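PDB 5SUV: holo-[acyl-carrier-protein] synthase from Neisseria meningitidis FAM18, which is a small enzyme of the 4'-phosphopantetheinyl transferase superfamily, found here as a trimer with coenzyme A bound. Local coordinates for residues L50-A55 / D116-F121; F74-I79 / G92-K97. One frame throughout, in Å; residues are numbered along the deposited sequence.

How the contacts relate
Contact 1 lies in the buried core, where helix 46-63 packs on strand 117-125, whereas contact 2 is only partly buried and joins the start of a hairpin to the helix that follows it. Their chemistry differs accordingly. Between 50-55 and 116-121 small apolar groups meet without a hydrogen bond; between 74-79 and 92-97 a backbone hydrogen bond works together with an asparagine and a small apolar cluster. The two share a border through helix 46-63: Arg53 packs on Ile79, and the ring of Phe54 touches that of Phe74. Each also reaches a coenzyme A, but a different copy, contact 1 through Lys52 and contact 2 through Phe74.

Contact 1 of 2, residues L50-A55 / D116-F121; sequences LAKRFA and DTVLAF. With COA (coenzyme A), chain F.
Val118 packs against segment 50-55 of helix 46-63, its two methyl groups directed at different helix residues. With CG1 anti to the backbone N (chi1 179°), that methyl packs against the start of the Lys52 chain, 3.9 Å from Lys52 CG, while CG2, turned beside the backbone N, meets Ala51 CB at 3.8 Å. The two side chains, valine and lysine, cross at about a right angle, and the lysine continues past the valine. One helical turn after Ala51, Ala55 sits between two strand residues: its CB is 4.4 Å from Val118 CG1 and 3.8 Å from Ala120 CB, and the methyl of Ala120 also lies 3.6 Å from Ala55 O. The small alanine side chains are consistent with the close approach of the two axes, 7.8 Å, inclined at 34° and running in the same general direction. No hydrogen bond links the segments.

Beyond CG the lysine is extended, carrying its amine out of the apolar layer to the coenzyme A phosphate group at P3B. A hydrogen bond from Lys52 NZ to O3B of coenzyme A, modelled at 2.9 Å, is less sure because the amine also stands too near another phosphate oxygen. His81 and Ser112 of the same chain, with Lys62 and Ile68 of the second subunit, also hydrogen-bond to this ligand.

The opposite side of the strand faces the other subunits: Leu119 packs on its counterparts in both, and Phe121 stacks on Phe121 of the second subunit and meets that of the third edge-to-face. The arrangement is a helix-on-sheet layer, helix 46-63 covering the central strand of an antiparallel sheet whose other face builds the trimer core, with a coenzyme A site at the subunit boundary.

Contact 2 of 2, residues F74-I79 / G92-K97; sequences FRNIGI and GPALSK. With COA (coenzyme A), chain D.
This is a contact of a beta hairpin with the helix that follows it: Asn76, just before strand 77-81, meets Gly92 and Leu95 at the start of helix 93-102. The bond between Gly92 N and Asn76 O (2.9 Å) is nearly straight at the hydrogen, 165°, and falls in the same antiparallel register as the backbone pairing of Gly78 with Phe90, so it adds a rung at the open end of the hairpin 77-81/87-91. Gly92 is also the N-cap of the helix, and its own carbonyl O accepts Ser96 N in the first turn. One residue therefore closes the hairpin and starts the helix.

The Asn76 side chain lies alongside that first turn. Its CB packs on Leu95 CB at 3.9 Å, its OD1 is 3.6 Å from Gly92 CA, and its ND2 faces the methyl of Ala94. The amide is held from elsewhere, ND2 being hydrogen-bonded to the carbonyl O of Ala71. Beside it, Leu95 and Ile77 meet on the buried side, where Phe60 of helix 46-63 touches both.

At the far end of 74-79, Phe74 turns from the helix toward coenzyme A, and its ring edge, at CE2, lies next to the ligand's O5P (2.9 Å, a tight approach to which no bond is assigned). That site is shared with the third subunit, whose Lys52 and His81 bind the same molecule.

In Leu95, CG is anti to the backbone N (chi1 -179°), which directs the branch toward the strand; CD2 ends 3.5 Å from Asn76 O and 3.6 Å from Ile77 CG1.

Contact 1 of 2, residues L50-A55 / D116-F121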
ATOM      1  N   LEU A  50     -12.442 -11.603   9.741  1.00 49.83           N
ATOM      2  CA  LEU A  50     -11.492 -12.580   9.213  1.00 40.32           C
ATOM      3  C   LEU A  50     -10.681 -12.002   8.065  1.00 41.37           C
ATOM      4  O   LEU A  50      -9.479 -12.264   7.953  1.00 36.89           O
ATOM      5  CB  LEU A  50     -12.221 -13.838   8.744  1.00 40.62           C
ATOM      6  CG  LEU A  50     -12.624 -14.886   9.770  1.00 66.71           C
ATOM      7  CD1 LEU A  50     -13.456 -15.960   9.095  1.00 69.13           C
ATOM      8  CD2 LEU A  50     -11.396 -15.490  10.411  1.00 75.35           C
ATOM      9  N   ALA A  51     -11.323 -11.228   7.181  1.00 36.91           N
ATOM     10  CA  ALA A  51     -10.615 -10.684   6.029  1.00 38.74           C
ATOM     11  C   ALA A  51      -9.471  -9.775   6.462  1.00 32.94           C
ATOM     12  O   ALA A  51      -8.363  -9.862   5.930  1.00 31.74           O
ATOM     13  CB  ALA A  51     -11.592  -9.923   5.127  1.00 42.60           C
ATOM     14  N   LYS A  52      -9.731  -8.878   7.415  1.00 36.02           N
ATOM     15  CA  LYS A  52      -8.701  -7.951   7.880  1.00 36.00           C
ATOM     16  C   LYS A  52      -7.551  -8.696   8.546  1.00 37.71           C
ATOM     17  O   LYS A  52      -6.376  -8.386   8.309  1.00 34.15           O
ATOM     18  CB  LYS A  52      -9.302  -6.938   8.858  1.00 41.96           C
ATOM     19  CG  LYS A  52     -10.159  -5.861   8.175  1.00 47.99           C
ATOM     20  CD  LYS A  52     -10.634  -4.792   9.141  1.00 59.86           C
ATOM     21  CE  LYS A  52     -11.472  -3.737   8.415  1.00 71.97           C
ATOM     22  NZ  LYS A  52     -12.083  -2.754   9.347  1.00 91.27           N
ATOM     23  N   ARG A  53      -7.870  -9.681   9.381  1.00 40.23           N
ATOM     24  CA  ARG A  53      -6.817 -10.463  10.022  1.00 41.29           C
ATOM     25  C   ARG A  53      -6.007 -11.230   8.987  1.00 35.79           C
ATOM     26  O   ARG A  53      -4.774 -11.236   9.034  1.00 32.86           O
ATOM     27  CB  ARG A  53      -7.420 -11.418  11.063  1.00 39.83           C
ATOM     28  CG  ARG A  53      -8.198 -10.755  12.188  1.00 51.70           C
ATOM     29  CD  ARG A  53      -7.462  -9.575  12.772  1.00 52.51           C
ATOM     30  NE  ARG A  53      -7.964  -9.172  14.091  1.00 47.72           N
ATOM     31  CZ  ARG A  53      -9.054  -8.440  14.298  1.00 48.90           C
ATOM     32  NH1 ARG A  53      -9.799  -8.028  13.281  1.00 52.58           N
ATOM     33  NH2 ARG A  53      -9.404  -8.116  15.529  1.00 58.71           N
ATOM     34  N   PHE A  54      -6.681 -11.857   8.025  1.00 32.82           N
ATOM     35  CA  PHE A  54      -5.982 -12.605   6.989  1.00 29.18           C
ATOM     36  C   PHE A  54      -5.047 -11.692   6.203  1.00 29.32           C
ATOM     37  O   PHE A  54      -3.876 -12.024   5.991  1.00 26.86           O
ATOM     38  CB  PHE A  54      -7.005 -13.284   6.074  1.00 31.06           C
ATOM     39  CG  PHE A  54      -6.417 -14.253   5.099  1.00 32.94           C
ATOM     40  CD1 PHE A  54      -5.823 -15.418   5.531  1.00 35.14           C
ATOM     41  CD2 PHE A  54      -6.467 -14.000   3.738  1.00 35.92           C
ATOM     42  CE1 PHE A  54      -5.270 -16.312   4.633  1.00 41.89           C
ATOM     43  CE2 PHE A  54      -5.918 -14.892   2.836  1.00 41.86           C
ATOM     44  CZ  PHE A  54      -5.333 -16.059   3.286  1.00 40.29           C
ATOM     45  N   ALA A  55      -5.537 -10.521   5.782  1.00 31.49           N
ATOM     46  CA  ALA A  55      -4.675  -9.619   5.021  1.00 25.56           C
ATOM     47  C   ALA A  55      -3.508  -9.125   5.870  1.00 24.73           C
ATOM     48  O   ALA A  55      -2.373  -9.050   5.394  1.00 24.60           O
ATOM     49  CB  ALA A  55      -5.463  -8.421   4.491  1.00 27.83           C
ATOM     50  N   ASP A 116     -15.716  -4.849  -1.748  1.00 41.50           N
ATOM     51  CA  ASP A 116     -15.271  -6.213  -1.558  1.00 43.48           C
ATOM     52  C   ASP A 116     -13.796  -6.320  -1.211  1.00 44.18           C
ATOM     53  O   ASP A 116     -13.341  -7.419  -0.892  1.00 41.41           O
ATOM     54  CB  ASP A 116     -15.529  -7.018  -2.835  1.00 53.09           C
ATOM     55  CG  ASP A 116     -15.238  -8.491  -2.662  1.00 50.77           C
ATOM     56  OD1 ASP A 116     -15.835  -9.103  -1.758  1.00 49.52           O
ATOM     57  OD2 ASP A 116     -14.415  -9.033  -3.426  1.00 51.16           O
ATOM     58  N   THR A 117     -13.042  -5.230  -1.280  1.00 53.37           N
ATOM     59  CA  THR A 117     -11.588  -5.283  -1.197  1.00 54.06           C
ATOM     60  C   THR A 117     -11.133  -4.878   0.198  1.00 49.08           C
ATOM     61  O   THR A 117     -11.473  -3.792   0.679  1.00 39.44           O
ATOM     62  CB  THR A 117     -10.963  -4.370  -2.251  1.00 40.92           C
ATOM     63  OG1 THR A 117     -11.355  -4.811  -3.556  1.00 42.71           O
ATOM     64  CG2 THR A 117      -9.455  -4.395  -2.171  1.00 35.36           C
ATOM     65  N   VAL A 118     -10.357  -5.747   0.840  1.00 39.01           N
ATOM     66  CA  VAL A 118      -9.661  -5.411   2.071  1.00 34.05           C
ATOM     67  C   VAL A 118      -8.181  -5.309   1.754  1.00 29.73           C
ATOM     68  O   VAL A 118      -7.631  -6.139   1.023  1.00 30.35           O
ATOM     69  CB  VAL A 118      -9.908  -6.446   3.184  1.00 32.81           C
ATOM     70  CG1 VAL A 118      -9.138  -6.059   4.437  1.00 35.65           C
ATOM     71  CG2 VAL A 118     -11.378  -6.530   3.483  1.00 38.94           C
ATOM     72  N   LEU A 119      -7.544  -4.282   2.283  1.00 30.14           N
ATOM     73  CA  LEU A 119      -6.155  -3.985   1.984  1.00 30.54           C
ATOM     74  C   LEU A 119      -5.357  -3.840   3.272  1.00 26.27           C
ATOM     75  O   LEU A 119      -5.829  -3.226   4.232  1.00 30.01           O
ATOM     76  CB  LEU A 119      -6.077  -2.706   1.162  1.00 43.37           C
ATOM     77  CG  LEU A 119      -4.741  -2.072   0.845  1.00 60.35           C
ATOM     78  CD1 LEU A 119      -3.893  -3.063   0.111  1.00 88.75           C
ATOM     79  CD2 LEU A 119      -5.008  -0.831   0.001  1.00 54.95           C
ATOM     80  N   ALA A 120      -4.142  -4.396   3.277  1.00 32.11           N
ATOM     81  CA  ALA A 120      -3.212  -4.254   4.392  1.00 32.83           C
ATOM     82  C   ALA A 120      -1.836  -3.847   3.877  1.00 26.03           C
ATOM     83  O   ALA A 120      -1.362  -4.357   2.858  1.00 24.68           O
ATOM     84  CB  ALA A 120      -3.098  -5.563   5.210  1.00 31.31           C
ATOM     85  N   PHE A 121      -1.201  -2.923   4.595  1.00 25.78           N
ATOM     86  CA  PHE A 121       0.185  -2.527   4.376  1.00 25.45           C
ATOM     87  C   PHE A 121       0.946  -2.678   5.691  1.00 21.16           C
ATOM     88  O   PHE A 121       0.432  -2.313   6.750  1.00 22.73           O
ATOM     89  CB  PHE A 121       0.316  -1.076   3.915  1.00 36.25           C
ATOM     90  CG  PHE A 121       0.024  -0.851   2.464  1.00 63.22           C
ATOM     91  CD1 PHE A 121      -1.276  -0.854   1.991  1.00 70.06           C
ATOM     92  CD2 PHE A 121       1.055  -0.589   1.577  1.00 71.92           C
ATOM     93  CE1 PHE A 121      -1.540  -0.624   0.653  1.00 60.21           C
ATOM     94  CE2 PHE A 121       0.797  -0.356   0.236  1.00 67.73           C
ATOM     95  CZ  PHE A 121      -0.507  -0.373  -0.229  1.00 55.29           C
TER
HETATM   96  N1A COA F1000      -5.292   5.459  13.324  1.00 48.17           N
HETATM   97  C2A COA F1000      -4.944   4.606  12.352  1.00 39.30           C
HETATM   98  N3A COA F1000      -5.708   3.722  11.769  1.00 56.54           N
HETATM   99  C4A COA F1000      -7.040   3.676  12.239  1.00 59.49           C
HETATM  100  C5A COA F1000      -7.557   4.502  13.280  1.00 53.63           C
HETATM  101  C6A COA F1000      -6.613   5.387  13.782  1.00 49.43           C
HETATM  102  N6A COA F1000      -6.969   6.209  14.739  1.00 46.22           N
HETATM  103  N7A COA F1000      -8.779   4.285  13.514  1.00 52.26           N
HETATM  104  C8A COA F1000      -9.073   3.323  12.680  1.00 54.45           C
HETATM  105  N9A COA F1000      -8.061   2.926  11.884  1.00 53.20           N
HETATM  106  C1B COA F1000      -8.082   1.905  10.908  1.00 63.29           C
HETATM  107  C2B COA F1000      -8.550   0.506  11.558  1.00 76.52           C
HETATM  108  O2B COA F1000      -7.736  -0.553  11.217  1.00 70.54           O
HETATM  109  C3B COA F1000      -9.898   0.370  10.854  1.00 80.21           C
HETATM  110  O3B COA F1000     -10.252  -0.893  10.596  1.00 75.68           O
HETATM  111  P3B COA F1000     -10.280  -1.953  12.032  1.00 53.58           P
HETATM  112  O7A COA F1000     -11.193  -2.849  11.461  1.00 58.37           O
HETATM  113  O8A COA F1000      -8.878  -2.399  12.130  1.00 58.28           O
HETATM  114  O9A COA F1000     -10.726  -0.986  13.041  1.00 56.57           O
HETATM  115  C4B COA F1000      -9.539   1.101   9.541  1.00 71.94           C
HETATM  116  O4B COA F1000      -8.981   2.280   9.981  1.00 58.24           O
HETATM  117  C5B COA F1000     -10.735   1.378   8.697  1.00 84.54           C
HETATM  118  O5B COA F1000     -10.233   1.873   7.453  1.00 90.78           O
HETATM  119  P1A COA F1000     -11.298   2.682   6.611  1.00 94.17           P
HETATM  120  O1A COA F1000     -12.498   1.863   6.321  1.00 92.82           O
HETATM  121  O2A COA F1000     -10.562   3.489   5.603  1.00 93.52           O
HETATM  122  O3A COA F1000     -11.898   3.676   7.755  1.00110.37           O
HETATM  123  P2A COA F1000     -13.011   4.628   7.297  1.00 91.08           P
HETATM  124  O4A COA F1000     -12.732   5.246   6.042  1.00104.17           O
HETATM  125  O5A COA F1000     -14.417   4.144   7.583  1.00 76.67           O
HETATM  126  O6A COA F1000     -12.783   5.831   8.397  1.00 92.39           O
HETATM  127  CBP COA F1000     -11.147   7.204   9.355  1.00 68.43           C
HETATM  128  CCP COA F1000     -11.524   6.345   8.198  1.00 80.92           C
HETATM  129  CDP COA F1000     -10.714   6.307  10.400  1.00 52.76           C
HETATM  130  CEP COA F1000      -9.974   8.075   8.994  1.00 66.85           C
HETATM  131  CAP COA F1000     -12.303   8.120   9.864  1.00 78.91           C
HETATM  132  OAP COA F1000     -11.878   8.957  10.869  1.00 61.41           O
HETATM  133  C9P COA F1000     -12.889   9.065   8.795  1.00 99.87           C
HETATM  134  O9P COA F1000     -12.294  10.101   8.545  1.00115.34           O
HETATM  135  N8P COA F1000     -14.135   8.737   8.179  1.00 90.56           N
HETATM  136  C7P COA F1000     -14.773   9.604   7.127  1.00 78.38           C
HETATM  137  C6P COA F1000     -14.482  11.079   7.318  1.00 76.77           C
HETATM  138  C5P COA F1000     -15.702  11.918   6.977  1.00 75.40           C
HETATM  139  O5P COA F1000     -16.036  12.822   7.668  1.00 72.71           O
HETATM  140  N4P COA F1000     -16.428  11.643   5.821  1.00 75.33           N
HETATM  141  C3P COA F1000     -17.605  12.451   5.503  1.00 69.23           C
HETATM  142  C2P COA F1000     -17.265  13.649   4.656  1.00 68.62           C
HETATM  143  S1P COA F1000     -17.291  15.213   5.630  1.00 81.56           S

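Contact 2 of 2, residues F74-I79 / G92-K97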
ATOM      1  N   PHE A  74       0.077 -17.787  11.223  1.00 30.97           N
ATOM      2  CA  PHE A  74      -1.188 -17.129  11.517  1.00 40.63           C
ATOM      3  C   PHE A  74      -1.480 -17.142  13.006  1.00 29.52           C
ATOM      4  O   PHE A  74      -2.009 -16.166  13.547  1.00 33.87           O
ATOM      5  CB  PHE A  74      -2.322 -17.808  10.757  1.00 40.81           C
ATOM      6  CG  PHE A  74      -2.223 -17.651   9.270  1.00 34.49           C
ATOM      7  CD1 PHE A  74      -2.497 -16.442   8.670  1.00 35.44           C
ATOM      8  CD2 PHE A  74      -1.865 -18.722   8.483  1.00 33.75           C
ATOM      9  CE1 PHE A  74      -2.420 -16.302   7.288  1.00 33.39           C
ATOM     10  CE2 PHE A  74      -1.783 -18.593   7.109  1.00 34.91           C
ATOM     11  CZ  PHE A  74      -2.051 -17.383   6.512  1.00 33.55           C
ATOM     12  N   ARG A  75      -1.154 -18.244  13.682  1.00 30.15           N
ATOM     13  CA  ARG A  75      -1.498 -18.375  15.092  1.00 31.84           C
ATOM     14  C   ARG A  75      -0.572 -17.595  16.015  1.00 31.43           C
ATOM     15  O   ARG A  75      -0.891 -17.476  17.209  1.00 32.93           O
ATOM     16  CB  ARG A  75      -1.493 -19.842  15.519  1.00 34.93           C
ATOM     17  CG  ARG A  75      -2.691 -20.624  15.042  1.00 46.52           C
ATOM     18  CD  ARG A  75      -2.743 -21.981  15.717  1.00 55.89           C
ATOM     19  NE  ARG A  75      -3.888 -22.765  15.267  1.00 70.13           N
ATOM     20  CZ  ARG A  75      -3.909 -23.502  14.159  1.00 80.42           C
ATOM     21  NH1 ARG A  75      -2.847 -23.563  13.366  1.00 88.05           N
ATOM     22  NH2 ARG A  75      -5.001 -24.181  13.840  1.00 80.46           N
ATOM     23  N   ASN A  76       0.518 -17.025  15.485  1.00 29.64           N
ATOM     24  CA  ASN A  76       1.425 -16.190  16.258  1.00 30.35           C
ATOM     25  C   ASN A  76       1.314 -14.710  15.924  1.00 28.82           C
ATOM     26  O   ASN A  76       1.905 -13.893  16.636  1.00 29.70           O
ATOM     27  CB  ASN A  76       2.890 -16.627  16.049  1.00 27.97           C
ATOM     28  CG  ASN A  76       3.301 -17.782  16.964  1.00 28.86           C
ATOM     29  OD1 ASN A  76       2.641 -18.071  17.969  1.00 30.51           O
ATOM     30  ND2 ASN A  76       4.375 -18.460  16.601  1.00 27.90           N
ATOM     31  N   ILE A  77       0.590 -14.337  14.872  1.00 28.37           N
ATOM     32  CA  ILE A  77       0.486 -12.944  14.441  1.00 27.89           C
ATOM     33  C   ILE A  77      -0.913 -12.460  14.810  1.00 33.90           C
ATOM     34  O   ILE A  77      -1.887 -12.784  14.125  1.00 35.26           O
ATOM     35  CB  ILE A  77       0.719 -12.788  12.939  1.00 26.22           C
ATOM     36  CG1 ILE A  77       2.077 -13.342  12.494  1.00 24.91           C
ATOM     37  CG2 ILE A  77       0.557 -11.322  12.556  1.00 29.29           C
ATOM     38  CD1 ILE A  77       2.104 -13.638  11.001  1.00 23.44           C
ATOM     39  N   GLY A  78      -1.015 -11.654  15.865  1.00 34.36           N
ATOM     40  CA  GLY A  78      -2.287 -11.143  16.343  1.00 32.74           C
ATOM     41  C   GLY A  78      -2.462  -9.670  16.015  1.00 32.76           C
ATOM     42  O   GLY A  78      -1.490  -8.924  15.908  1.00 31.65           O
ATOM     43  N   ILE A  79      -3.715  -9.251  15.853  1.00 38.37           N
ATOM     44  CA  ILE A  79      -4.043  -7.851  15.616  1.00 40.52           C
ATOM     45  C   ILE A  79      -4.852  -7.335  16.802  1.00 41.83           C
ATOM     46  O   ILE A  79      -5.867  -7.936  17.180  1.00 39.96           O
ATOM     47  CB  ILE A  79      -4.805  -7.653  14.286  1.00 34.97           C
ATOM     48  CG1 ILE A  79      -3.877  -7.878  13.090  1.00 33.29           C
ATOM     49  CG2 ILE A  79      -5.358  -6.253  14.190  1.00 37.41           C
ATOM     50  CD1 ILE A  79      -3.600  -9.325  12.750  1.00 39.17           C
ATOM     51  N   GLY A  92       2.702 -14.103  19.451  1.00 31.46           N
ATOM     52  CA  GLY A  92       2.928 -15.292  20.244  1.00 32.29           C
ATOM     53  C   GLY A  92       4.387 -15.320  20.650  1.00 31.65           C
ATOM     54  O   GLY A  92       5.248 -14.754  19.977  1.00 30.21           O
ATOM     55  N   PRO A  93       4.691 -15.968  21.772  1.00 32.86           N
ATOM     56  CA  PRO A  93       6.042 -15.830  22.344  1.00 32.65           C
ATOM     57  C   PRO A  93       7.154 -16.264  21.400  1.00 30.85           C
ATOM     58  O   PRO A  93       8.234 -15.652  21.390  1.00 30.23           O
ATOM     59  CB  PRO A  93       5.967 -16.697  23.618  1.00 34.40           C
ATOM     60  CG  PRO A  93       4.798 -17.592  23.417  1.00 35.05           C
ATOM     61  CD  PRO A  93       3.821 -16.846  22.563  1.00 34.59           C
ATOM     62  N   ALA A  94       6.939 -17.297  20.594  1.00 30.15           N
ATOM     63  CA  ALA A  94       8.012 -17.739  19.717  1.00 28.66           C
ATOM     64  C   ALA A  94       8.313 -16.690  18.659  1.00 27.38           C
ATOM     65  O   ALA A  94       9.462 -16.540  18.229  1.00 26.18           O
ATOM     66  CB  ALA A  94       7.643 -19.045  19.046  1.00 30.37           C
ATOM     67  N   LEU A  95       7.279 -15.989  18.192  1.00 27.08           N
ATOM     68  CA  LEU A  95       7.493 -14.930  17.204  1.00 33.22           C
ATOM     69  C   LEU A  95       8.160 -13.708  17.835  1.00 26.10           C
ATOM     70  O   LEU A  95       9.044 -13.098  17.218  1.00 25.06           O
ATOM     71  CB  LEU A  95       6.160 -14.546  16.534  1.00 25.80           C
ATOM     72  CG  LEU A  95       6.203 -13.457  15.451  1.00 24.60           C
ATOM     73  CD1 LEU A  95       7.244 -13.773  14.393  1.00 23.03           C
ATOM     74  CD2 LEU A  95       4.808 -13.291  14.815  1.00 24.83           C
ATOM     75  N   SER A  96       7.722 -13.298  19.029  1.00 27.67           N
ATOM     76  CA  SER A  96       8.426 -12.231  19.737  1.00 28.27           C
ATOM     77  C   SER A  96       9.919 -12.526  19.808  1.00 27.82           C
ATOM     78  O   SER A  96      10.753 -11.653  19.540  1.00 27.27           O
ATOM     79  CB  SER A  96       7.851 -12.057  21.156  1.00 30.46           C
ATOM     80  OG  SER A  96       6.563 -11.481  21.108  1.00 60.29           O
ATOM     81  N   LYS A  97      10.270 -13.761  20.156  1.00 28.86           N
ATOM     82  CA  LYS A  97      11.674 -14.145  20.263  1.00 33.06           C
ATOM     83  C   LYS A  97      12.376 -14.060  18.908  1.00 31.04           C
ATOM     84  O   LYS A  97      13.479 -13.517  18.805  1.00 28.99           O
ATOM     85  CB  LYS A  97      11.780 -15.555  20.845  1.00 29.98           C
ATOM     86  CG  LYS A  97      13.219 -16.026  21.017  1.00 75.48           C
ATOM     87  CD  LYS A  97      13.297 -17.476  21.450  1.00 86.11           C
ATOM     88  CE  LYS A  97      14.738 -17.904  21.693  1.00 86.58           C
ATOM     89  NZ  LYS A  97      15.359 -17.135  22.801  1.00 73.29           N
TER
HETATM   90  N1A COA D 201       8.667 -12.693   1.586  1.00 23.66           N
HETATM   91  C2A COA D 201       7.972 -11.664   1.048  1.00 24.54           C
HETATM   92  N3A COA D 201       7.119 -11.725   0.034  1.00 22.20           N
HETATM   93  C4A COA D 201       6.954 -12.984  -0.506  1.00 24.46           C
HETATM   94  C5A COA D 201       7.612 -14.177  -0.064  1.00 25.72           C
HETATM   95  C6A COA D 201       8.480 -13.928   1.024  1.00 22.15           C
HETATM   96  N6A COA D 201       9.166 -14.886   1.524  1.00 25.39           N
HETATM   97  N7A COA D 201       7.268 -15.225  -0.769  1.00 26.20           N
HETATM   98  C8A COA D 201       6.417 -14.710  -1.628  1.00 26.70           C
HETATM   99  N9A COA D 201       6.197 -13.382  -1.501  1.00 29.68           N
HETATM  100  C1B COA D 201       5.347 -12.476  -2.319  1.00 29.36           C
HETATM  101  C2B COA D 201       5.782 -12.597  -3.852  1.00 32.53           C
HETATM  102  O2B COA D 201       5.963 -11.366  -4.421  1.00 26.53           O
HETATM  103  C3B COA D 201       4.505 -13.321  -4.397  1.00 31.83           C
HETATM  104  O3B COA D 201       4.195 -12.998  -5.628  1.00 32.26           O
HETATM  105  P3B COA D 201       5.348 -13.403  -6.908  1.00 28.46           P
HETATM  106  O7A COA D 201       5.811 -14.655  -6.569  1.00 26.03           O
HETATM  107  O8A COA D 201       6.371 -12.316  -6.794  1.00 27.20           O
HETATM  108  O9A COA D 201       4.465 -13.352  -8.049  1.00 27.91           O
HETATM  109  C4B COA D 201       3.465 -12.686  -3.460  1.00 35.06           C
HETATM  110  O4B COA D 201       4.021 -12.801  -2.206  1.00 28.39           O
HETATM  111  C5B COA D 201       2.084 -13.344  -3.492  1.00 42.61           C
HETATM  112  O5B COA D 201       1.249 -12.586  -2.699  1.00 39.90           O
HETATM  113  P1A COA D 201      -0.311 -12.942  -2.849  1.00 36.18           P
HETATM  114  O1A COA D 201      -0.711 -12.789  -4.184  1.00 43.37           O
HETATM  115  O2A COA D 201      -0.976 -12.262  -1.694  1.00 50.83           O
HETATM  116  O3A COA D 201      -0.179 -14.590  -2.703  1.00 52.16           O
HETATM  117  P2A COA D 201      -0.754 -15.375  -1.460  1.00 48.06           P
HETATM  118  O4A COA D 201      -0.530 -16.721  -1.795  1.00 47.76           O
HETATM  119  O5A COA D 201      -2.069 -14.798  -1.021  1.00 74.13           O
HETATM  120  O6A COA D 201       0.259 -15.077  -0.111  1.00 58.93           O
HETATM  121  CBP COA D 201       2.206 -15.840   1.009  1.00 71.83           C
HETATM  122  CCP COA D 201       1.507 -15.450  -0.336  1.00 70.76           C
HETATM  123  CDP COA D 201       3.595 -15.304   0.973  1.00 69.48           C
HETATM  124  CEP COA D 201       1.528 -15.337   2.255  1.00 65.34           C
HETATM  125  CAP COA D 201       2.235 -17.320   1.035  1.00 81.90           C
HETATM  126  OAP COA D 201       3.032 -17.789   0.001  1.00 87.32           O
HETATM  127  C9P COA D 201       2.774 -17.890   2.310  1.00 81.74           C
HETATM  128  O9P COA D 201       3.921 -17.787   2.573  1.00 66.54           O
HETATM  129  N8P COA D 201       1.932 -18.575   3.158  1.00 78.36           N
HETATM  130  C7P COA D 201       0.534 -18.759   2.885  1.00 74.54           C
HETATM  131  C6P COA D 201       0.193 -20.233   3.160  1.00 78.25           C
HETATM  132  C5P COA D 201      -1.167 -20.273   3.753  1.00 97.72           C
HETATM  133  O5P COA D 201      -1.357 -20.477   4.912  1.00115.72           O
HETATM  134  N4P COA D 201      -2.244 -20.071   2.904  1.00 89.77           N
HETATM  135  C3P COA D 201      -3.599 -20.046   3.462  1.00 78.42           C
HETATM  136  C2P COA D 201      -3.972 -21.350   4.114  1.00 76.48           C
HETATM  137  S1P COA D 201      -5.529 -21.084   4.938  1.00 73.88           S